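Local coordinates for protein 4'-phospho-dehydrooxetanocin synthase (Bacillus megaterium, PDB 5UL3) that catalyses the oxidative ring contraction of dAMP to an oxetane aldehyde in oxetanocin A biosynthesis, using S-adenosylmethionine, a [4Fe-4S] cluster and cobalamin, at residues L234-L248 with L256-D268. Sequence-based numbering, arbitrary orientation. Where two conformers were deposited one is given.
Sequences LLICDKEGEYTLRDL and LKLDEVNGISYVD. With EDO (1,2-ethanediol), chain L; EDO (1,2-ethanediol), chain M.
With chi1 at -71°, Thr244 swings OG1 beside its backbone N and onto the carbonyl of Asn262; the same rotation leaves CG2 against Ile264 CG2, 3.6 Å away. The hydroxyl donates to Asn262 O over 2.7 Å, coming from well above the carbonyl plane rather than along a lone pair. One helical turn on, Asp247 keeps its carboxylate on the backbone N side (chi1 -77°), and OD2 takes the backbone N-H of Asn262 at 2.9 Å through its anti lone pair. OD1 of that carboxylate receives Arg246 NE in a salt bridge, while Leu256 CD1 packs against CG at 3.5 Å. Asn262 is thus gripped by the helix at both its N and its O, within a type II turn from Val261 to Ile264; its amide OD1 accepts from Glu279 N. In this Rossmann-fold cobalamin domain, strand 264-267 runs antiparallel beside 235-237, last of the five parallel strands, and the turn from strand to helix brings Gly241 and Glu242 to the cofactor. Ile236 and Ser265 form a hydrogen-bonded pair, Ile236 N to Ser265 O at 3.0 Å. In one conformer, Ser265 OG donates to Asp238 OD1 (2.8 Å) on the syn side. Gly263 O receives both Asp238 N and a water that also bridges Lys239 N and Glu240 O. Near the other end of the strand pair, Leu235 CD2 touches both Tyr266 CB (3.6 Å) and Leu258 CD1.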
ATOM      1  N   LEU A 234      13.077  21.492 -11.802  1.00 32.07           N
ATOM      2  CA  LEU A 234      12.387  20.226 -11.584  1.00 33.93           C
ATOM      3  C   LEU A 234      10.879  20.395 -11.769  1.00 30.59           C
ATOM      4  O   LEU A 234      10.301  21.430 -11.429  1.00 29.94           O
ATOM      5  CB  LEU A 234      12.692  19.712 -10.176  1.00 32.47           C
ATOM      6  CG  LEU A 234      12.194  18.328  -9.755  1.00 29.70           C
ATOM      7  CD1 LEU A 234      12.868  17.261 -10.609  1.00 29.60           C
ATOM      8  CD2 LEU A 234      12.483  18.087  -8.281  1.00 33.33           C
ATOM      9  N   LEU A 235      10.240  19.363 -12.313  1.00 30.36           N
ATOM     10  CA  LEU A 235       8.789  19.337 -12.465  1.00 29.22           C
ATOM     11  C   LEU A 235       8.218  18.308 -11.504  1.00 34.47           C
ATOM     12  O   LEU A 235       8.648  17.154 -11.509  1.00 30.96           O
ATOM     13  CB  LEU A 235       8.395  18.994 -13.901  1.00 27.06           C
ATOM     14  CG  LEU A 235       9.009  19.861 -15.003  1.00 29.57           C
ATOM     15  CD1 LEU A 235       8.528  19.392 -16.358  1.00 29.33           C
ATOM     16  CD2 LEU A 235       8.699  21.336 -14.791  1.00 29.07           C
ATOM     17  N   ILE A 236       7.253  18.710 -10.680  1.00 30.36           N
ATOM     18  CA  ILE A 236       6.694  17.816  -9.669  1.00 26.52           C
ATOM     19  C   ILE A 236       5.304  17.379 -10.113  1.00 30.84           C
ATOM     20  O   ILE A 236       4.455  18.218 -10.427  1.00 27.66           O
ATOM     21  CB  ILE A 236       6.658  18.488  -8.281  1.00 30.11           C
ATOM     22  CG1 ILE A 236       8.085  18.598  -7.733  1.00 29.71           C
ATOM     23  CG2 ILE A 236       5.785  17.686  -7.308  1.00 25.95           C
ATOM     24  CD1 ILE A 236       8.179  19.361  -6.434  1.00 34.25           C
ATOM     25  N   CYS A 237       5.077  16.065 -10.145  1.00 28.26           N
ATOM     26  CA  CYS A 237       3.757  15.521 -10.439  1.00 26.92           C
ATOM     27  C   CYS A 237       2.950  15.513  -9.146  1.00 25.64           C
ATOM     28  O   CYS A 237       3.304  14.804  -8.194  1.00 24.35           O
ATOM     29  CB  CYS A 237       3.863  14.105 -11.012  1.00 25.31           C
ATOM     30  SG  CYS A 237       2.245  13.320 -11.298  1.00 25.93           S
ATOM     31  N   ASP A 238       1.876  16.309  -9.118  1.00 26.11           N
ATOM     32  CA  ASP A 238       1.128  16.554  -7.885  1.00 28.45           C
ATOM     33  C   ASP A 238       0.219  15.394  -7.505  1.00 25.44           C
ATOM     34  O   ASP A 238       0.016  15.141  -6.314  1.00 27.08           O
ATOM     35  CB  ASP A 238       0.283  17.823  -8.028  1.00 26.59           C
ATOM     36  CG  ASP A 238       1.127  19.093  -8.042  1.00 31.52           C
ATOM     37  OD1 ASP A 238       2.238  19.072  -7.477  1.00 36.84           O
ATOM     38  OD2 ASP A 238       0.661  20.109  -8.603  1.00 37.58           O
ATOM     39  N   LYS A 239      -0.347  14.695  -8.486  1.00 24.02           N
ATOM     40  CA  LYS A 239      -1.316  13.644  -8.193  1.00 21.21           C
ATOM     41  C   LYS A 239      -1.022  12.402  -9.036  1.00 24.02           C
ATOM     42  O   LYS A 239       0.058  11.814  -8.917  1.00 25.00           O
ATOM     43  CB  LYS A 239      -2.742  14.162  -8.430  1.00 20.51           C
ATOM     44  CG  LYS A 239      -3.117  15.260  -7.402  1.00 26.36           C
ATOM     45  CD  LYS A 239      -4.138  16.226  -7.943  1.00 34.37           C
ATOM     46  CE  LYS A 239      -4.346  17.370  -6.928  1.00 38.64           C
ATOM     47  NZ  LYS A 239      -5.432  18.286  -7.364  1.00 51.80           N
ATOM     48  N   GLU A 240      -1.968  11.964  -9.852  1.00 21.25           N
ATOM     49  CA  GLU A 240      -1.691  10.804 -10.705  1.00 21.69           C
ATOM     50  C   GLU A 240      -0.657  11.165 -11.775  1.00 26.71           C
ATOM     51  O   GLU A 240      -0.600  12.301 -12.260  1.00 25.42           O
ATOM     52  CB  GLU A 240      -2.977  10.318 -11.389  1.00 23.24           C
ATOM     53  CG  GLU A 240      -3.977   9.645 -10.431  1.00 22.32           C
ATOM     54  CD  GLU A 240      -5.352   9.512 -11.044  1.00 20.91           C
ATOM     55  OE1 GLU A 240      -5.884  10.539 -11.515  1.00 22.66           O
ATOM     56  OE2 GLU A 240      -5.891   8.383 -11.064  1.00 24.76           O
ATOM     57  N   GLY A 241       0.133  10.173 -12.176  1.00 21.57           N
ATOM     58  CA  GLY A 241       1.214  10.419 -13.115  1.00 21.62           C
ATOM     59  C   GLY A 241       0.933  10.161 -14.584  1.00 22.00           C
ATOM     60  O   GLY A 241       1.686  10.639 -15.439  1.00 23.30           O
ATOM     61  N   GLU A 242      -0.144   9.431 -14.897  1.00 21.51           N
ATOM     62  CA  GLU A 242      -0.361   8.950 -16.264  1.00 19.69           C
ATOM     63  C   GLU A 242      -0.474  10.098 -17.261  1.00 25.45           C
ATOM     64  O   GLU A 242       0.250  10.156 -18.260  1.00 21.29           O
ATOM     65  CB  GLU A 242      -1.619   8.078 -16.319  1.00 22.54           C
ATOM     66  CG  GLU A 242      -1.479   6.698 -15.677  1.00 22.92           C
ATOM     67  CD  GLU A 242      -1.736   6.658 -14.159  1.00 24.86           C
ATOM     68  OE1 GLU A 242      -1.754   7.711 -13.484  1.00 21.24           O
ATOM     69  OE2 GLU A 242      -1.889   5.528 -13.637  1.00 27.65           O
ATOM     70  N   TYR A 243      -1.421  11.002 -17.033  1.00 22.33           N
ATOM     71  CA  TYR A 243      -1.610  12.100 -17.976  1.00 20.58           C
ATOM     72  C   TYR A 243      -0.483  13.113 -17.901  1.00 23.09           C
ATOM     73  O   TYR A 243      -0.178  13.767 -18.903  1.00 23.92           O
ATOM     74  CB  TYR A 243      -2.939  12.807 -17.717  1.00 22.95           C
ATOM     75  CG  TYR A 243      -4.160  11.963 -17.964  1.00 26.08           C
ATOM     76  CD1 TYR A 243      -4.079  10.758 -18.635  1.00 24.16           C
ATOM     77  CD2 TYR A 243      -5.409  12.392 -17.520  1.00 24.66           C
ATOM     78  CE1 TYR A 243      -5.201   9.987 -18.851  1.00 25.20           C
ATOM     79  CE2 TYR A 243      -6.532  11.630 -17.730  1.00 27.61           C
ATOM     80  CZ  TYR A 243      -6.428  10.432 -18.393  1.00 30.06           C
ATOM     81  OH  TYR A 243      -7.560   9.683 -18.611  1.00 30.53           O
ATOM     82  N   THR A 244       0.142  13.251 -16.729  1.00 23.13           N
ATOM     83  CA  THR A 244       1.336  14.073 -16.605  1.00 22.99           C
ATOM     84  C   THR A 244       2.421  13.592 -17.566  1.00 27.05           C
ATOM     85  O   THR A 244       2.995  14.385 -18.321  1.00 22.46           O
ATOM     86  CB  THR A 244       1.829  14.039 -15.156  1.00 26.01           C
ATOM     87  OG1 THR A 244       0.924  14.770 -14.318  1.00 26.23           O
ATOM     88  CG2 THR A 244       3.236  14.640 -15.030  1.00 25.95           C
ATOM     89  N   LEU A 245       2.696  12.289 -17.565  1.00 22.79           N
ATOM     90  CA  LEU A 245       3.748  11.772 -18.444  1.00 20.37           C
ATOM     91  C   LEU A 245       3.331  11.874 -19.904  1.00 24.60           C
ATOM     92  O   LEU A 245       4.138  12.257 -20.755  1.00 24.19           O
ATOM     93  CB  LEU A 245       4.110  10.331 -18.062  1.00 20.73           C
ATOM     94  CG  LEU A 245       4.857  10.184 -16.729  1.00 24.02           C
ATOM     95  CD1 LEU A 245       4.979   8.713 -16.350  1.00 20.29           C
ATOM     96  CD2 LEU A 245       6.241  10.798 -16.846  1.00 28.07           C
ATOM     97  N   ARG A 246       2.065  11.571 -20.207  1.00 22.36           N
ATOM     98  CA  ARG A 246       1.544  11.813 -21.552  1.00 24.85           C
ATOM     99  C   ARG A 246       1.851  13.234 -22.018  1.00 25.41           C
ATOM    100  O   ARG A 246       2.273  13.454 -23.165  1.00 21.41           O
ATOM    101  CB  ARG A 246       0.026  11.576 -21.569  1.00 24.09           C
ATOM    102  CG  ARG A 246      -0.639  11.924 -22.890  1.00 22.77           C
ATOM    103  CD  ARG A 246      -2.148  12.156 -22.680  1.00 24.79           C
ATOM    104  NE  ARG A 246      -2.420  13.342 -21.876  1.00 25.12           N
ATOM    105  CZ  ARG A 246      -3.603  13.639 -21.349  1.00 31.07           C
ATOM    106  NH1 ARG A 246      -4.640  12.836 -21.538  1.00 31.76           N
ATOM    107  NH2 ARG A 246      -3.749  14.744 -20.636  1.00 30.10           N
ATOM    108  N   ASP A 247       1.626  14.212 -21.148  1.00 25.39           N
ATOM    109  CA  ASP A 247       1.764  15.606 -21.558  1.00 28.78           C
ATOM    110  C   ASP A 247       3.220  16.052 -21.592  1.00 23.57           C
ATOM    111  O   ASP A 247       3.578  16.901 -22.414  1.00 27.04           O
ATOM    112  CB  ASP A 247       0.931  16.516 -20.642  1.00 25.31           C
ATOM    113  CG  ASP A 247      -0.554  16.456 -20.964  1.00 25.98           C
ATOM    114  OD1 ASP A 247      -0.945  15.750 -21.908  1.00 25.96           O
ATOM    115  OD2 ASP A 247      -1.348  17.133 -20.264  1.00 26.88           O
ATOM    116  N   LEU A 248       4.080  15.482 -20.737  1.00 24.90           N
ATOM    117  CA  LEU A 248       5.510  15.765 -20.853  1.00 25.56           C
ATOM    118  C   LEU A 248       6.062  15.258 -22.178  1.00 26.28           C
ATOM    119  O   LEU A 248       6.957  15.883 -22.761  1.00 27.21           O
ATOM    120  CB  LEU A 248       6.272  15.132 -19.696  1.00 23.47           C
ATOM    121  CG  LEU A 248       6.018  15.771 -18.329  1.00 28.04           C
ATOM    122  CD1 LEU A 248       6.796  15.018 -17.279  1.00 24.08           C
ATOM    123  CD2 LEU A 248       6.428  17.231 -18.364  1.00 28.91           C
ATOM    124  N   LEU A 256       2.892  20.920 -26.679  1.00 33.00           N
ATOM    125  CA  LEU A 256       2.278  21.524 -25.510  1.00 34.32           C
ATOM    126  C   LEU A 256       3.285  22.468 -24.880  1.00 38.18           C
ATOM    127  O   LEU A 256       4.490  22.205 -24.891  1.00 34.86           O
ATOM    128  CB  LEU A 256       1.864  20.485 -24.443  1.00 33.39           C
ATOM    129  CG  LEU A 256       0.565  19.694 -24.538  1.00 39.46           C
ATOM    130  CD1 LEU A 256       0.331  19.016 -23.196  1.00 35.11           C
ATOM    131  CD2 LEU A 256      -0.610  20.599 -24.881  1.00 40.83           C
ATOM    132  N   LYS A 257       2.788  23.543 -24.288  1.00 29.39           N
ATOM    133  CA  LYS A 257       3.645  24.367 -23.453  1.00 31.03           C
ATOM    134  C   LYS A 257       3.646  23.828 -22.029  1.00 38.62           C
ATOM    135  O   LYS A 257       2.748  23.088 -21.624  1.00 34.69           O
ATOM    136  CB  LYS A 257       3.181  25.826 -23.448  1.00 36.23           C
ATOM    137  CG  LYS A 257       2.858  26.405 -24.813  1.00 46.07           C
ATOM    138  CD  LYS A 257       2.537  27.893 -24.680  1.00 54.11           C
ATOM    139  CE  LYS A 257       1.920  28.461 -25.945  1.00 71.86           C
ATOM    140  NZ  LYS A 257       0.533  27.961 -26.170  1.00 76.90           N
ATOM    141  N   LEU A 258       4.662  24.235 -21.264  1.00 32.48           N
ATOM    142  CA  LEU A 258       4.776  23.803 -19.875  1.00 32.07           C
ATOM    143  C   LEU A 258       3.524  24.143 -19.071  1.00 38.98           C
ATOM    144  O   LEU A 258       3.110  23.369 -18.202  1.00 34.71           O
ATOM    145  CB  LEU A 258       6.010  24.431 -19.227  1.00 37.12           C
ATOM    146  CG  LEU A 258       6.386  24.010 -17.803  1.00 36.32           C
ATOM    147  CD1 LEU A 258       6.650  22.519 -17.724  1.00 35.31           C
ATOM    148  CD2 LEU A 258       7.606  24.780 -17.325  1.00 36.76           C
ATOM    149  N   ASP A 259       2.907  25.294 -19.332  1.00 36.43           N
ATOM    150  CA  ASP A 259       1.741  25.664 -18.536  1.00 39.20           C
ATOM    151  C   ASP A 259       0.474  24.930 -18.964  1.00 35.25           C
ATOM    152  O   ASP A 259      -0.595  25.185 -18.396  1.00 36.75           O
ATOM    153  CB  ASP A 259       1.535  27.189 -18.554  1.00 41.82           C
ATOM    154  CG  ASP A 259       1.084  27.739 -19.907  1.00 42.73           C
ATOM    155  OD1 ASP A 259       0.917  26.989 -20.885  1.00 40.61           O
ATOM    156  OD2 ASP A 259       0.882  28.968 -19.981  1.00 47.98           O
ATOM    157  N   GLU A 260       0.578  24.011 -19.924  1.00 30.55           N
ATOM    158  CA  GLU A 260      -0.514  23.151 -20.359  1.00 28.49           C
ATOM    159  C   GLU A 260      -0.352  21.702 -19.908  1.00 27.12           C
ATOM    160  O   GLU A 260      -1.237  20.886 -20.175  1.00 30.07           O
ATOM    161  CB  GLU A 260      -0.626  23.194 -21.890  1.00 30.60           C
ATOM    162  CG  GLU A 260      -1.130  24.544 -22.430  1.00 37.21           C
ATOM    163  CD  GLU A 260      -1.043  24.635 -23.943  1.00 40.82           C
ATOM    164  OE1 GLU A 260      -0.007  24.238 -24.512  1.00 39.59           O
ATOM    165  OE2 GLU A 260      -2.011  25.108 -24.568  1.00 43.35           O
ATOM    166  N   VAL A 261       0.741  21.367 -19.235  1.00 26.19           N
ATOM    167  CA  VAL A 261       1.036  19.984 -18.864  1.00 32.02           C
ATOM    168  C   VAL A 261       0.186  19.597 -17.658  1.00 26.79           C
ATOM    169  O   VAL A 261       0.252  20.247 -16.610  1.00 27.30           O
ATOM    170  CB  VAL A 261       2.530  19.805 -18.559  1.00 28.77           C
ATOM    171  CG1 VAL A 261       2.807  18.426 -17.914  1.00 26.69           C
ATOM    172  CG2 VAL A 261       3.367  19.995 -19.831  1.00 26.16           C
ATOM    173  N   ASN A 262      -0.584  18.522 -17.801  1.00 27.94           N
ATOM    174  CA  ASN A 262      -1.464  18.037 -16.741  1.00 28.29           C
ATOM    175  C   ASN A 262      -0.749  17.863 -15.408  1.00 24.96           C
ATOM    176  O   ASN A 262       0.304  17.224 -15.327  1.00 26.54           O
ATOM    177  CB  ASN A 262      -2.073  16.694 -17.159  1.00 30.76           C
ATOM    178  CG  ASN A 262      -2.981  16.112 -16.086  1.00 25.60           C
ATOM    179  OD1 ASN A 262      -4.185  16.344 -16.105  1.00 28.52           O
ATOM    180  ND2 ASN A 262      -2.405  15.358 -15.143  1.00 23.61           N
ATOM    181  N   GLY A 263      -1.348  18.411 -14.353  1.00 23.72           N
ATOM    182  CA  GLY A 263      -1.051  17.963 -12.996  1.00 24.96           C
ATOM    183  C   GLY A 263       0.378  18.102 -12.515  1.00 24.76           C
ATOM    184  O   GLY A 263       0.868  17.230 -11.777  1.00 24.97           O
ATOM    185  N   ILE A 264       1.054  19.192 -12.877  1.00 25.60           N
ATOM    186  CA  ILE A 264       2.403  19.432 -12.376  1.00 28.56           C
ATOM    187  C   ILE A 264       2.465  20.759 -11.630  1.00 31.52           C
ATOM    188  O   ILE A 264       1.665  21.676 -11.858  1.00 33.39           O
ATOM    189  CB  ILE A 264       3.475  19.443 -13.489  1.00 29.63           C
ATOM    190  CG1 ILE A 264       3.145  20.531 -14.505  1.00 28.38           C
ATOM    191  CG2 ILE A 264       3.626  18.066 -14.137  1.00 28.29           C
ATOM    192  CD1 ILE A 264       4.317  20.856 -15.442  1.00 33.72           C
ATOM    193  N   SER A 265       3.429  20.848 -10.720  0.50 27.92           N
ATOM    194  CA  SER A 265       3.836  22.109 -10.121  0.50 32.09           C
ATOM    195  C   SER A 265       5.272  22.405 -10.534  0.50 34.28           C
ATOM    196  O   SER A 265       6.097  21.492 -10.640  0.50 30.53           O
ATOM    197  CB  SER A 265       3.710  22.077  -8.596  0.50 31.19           C
ATOM    198  OG  SER A 265       4.285  20.906  -8.053  0.50 29.82           O
ATOM    199  N   TYR A 266       5.563  23.678 -10.781  1.00 31.96           N
ATOM    200  CA  TYR A 266       6.870  24.064 -11.300  1.00 34.11           C
ATOM    201  C   TYR A 266       7.117  25.534 -10.991  1.00 46.63           C
ATOM    202  O   TYR A 266       6.203  26.279 -10.623  1.00 36.54           O
ATOM    203  CB  TYR A 266       6.954  23.787 -12.804  1.00 30.58           C
ATOM    204  CG  TYR A 266       5.977  24.607 -13.613  1.00 37.29           C
ATOM    205  CD1 TYR A 266       4.640  24.226 -13.744  1.00 33.30           C
ATOM    206  CD2 TYR A 266       6.388  25.775 -14.240  1.00 41.69           C
ATOM    207  CE1 TYR A 266       3.740  25.003 -14.478  1.00 37.73           C
ATOM    208  CE2 TYR A 266       5.504  26.546 -14.982  1.00 42.48           C
ATOM    209  CZ  TYR A 266       4.188  26.160 -15.095  1.00 42.60           C
ATOM    210  OH  TYR A 266       3.333  26.942 -15.838  1.00 47.89           O
ATOM    211  N   VAL A 267       8.377  25.937 -11.139  1.00 43.92           N
ATOM    212  CA  VAL A 267       8.768  27.338 -11.008  1.00 46.83           C
ATOM    213  C   VAL A 267       8.753  27.949 -12.402  1.00 50.04           C
ATOM    214  O   VAL A 267       9.446  27.466 -13.304  1.00 55.39           O
ATOM    215  CB  VAL A 267      10.154  27.480 -10.359  1.00 48.08           C
ATOM    216  CG1 VAL A 267      10.452  28.950 -10.058  1.00 46.96           C
ATOM    217  CG2 VAL A 267      10.260  26.635  -9.098  1.00 41.99           C
ATOM    218  N   ASP A 268       7.968  29.007 -12.584  1.00 50.37           N
ATOM    219  CA  ASP A 268       7.845  29.627 -13.896  1.00 62.98           C
ATOM    220  C   ASP A 268       9.010  30.594 -14.121  1.00 66.25           C
ATOM    221  O   ASP A 268      10.004  30.595 -13.389  1.00 61.31           O
ATOM    222  CB  ASP A 268       6.474  30.291 -14.051  1.00 63.29           C
ATOM    223  CG  ASP A 268       6.296  31.535 -13.179  1.00 72.67           C
ATOM    224  OD1 ASP A 268       7.202  31.892 -12.398  1.00 68.79           O
ATOM    225  OD2 ASP A 268       5.220  32.166 -13.286  1.00 73.74           O
TER
HETATM  226  C1  EDO L 811       5.703  28.910 -18.958  1.00 64.70           C
HETATM  227  O1  EDO L 811       6.895  28.895 -18.156  1.00 70.91           O
HETATM  228  C2  EDO L 811       5.817  27.929 -20.124  1.00 59.66           C
HETATM  229  O2  EDO L 811       4.518  27.674 -20.694  1.00 41.53           O
HETATM  230  C1  EDO M 812      -2.827  27.564 -17.488  1.00 54.68           C
HETATM  231  O1  EDO M 812      -1.615  27.295 -16.766  1.00 47.28           O
HETATM  232  C2  EDO M 812      -2.506  28.165 -18.855  1.00 65.09           C
HETATM  233  O2  EDO M 812      -2.808  27.229 -19.903  1.00 60.06           O
HETATM  234  O   HOH W   1      10.424  23.978 -11.702  1.00 37.05           O
HETATM  235  O   HOH W   2      -0.861  14.942 -11.353  1.00 26.03           O
HETATM  236  O   HOH W   3      -5.582  16.512 -19.075  1.00 45.55           O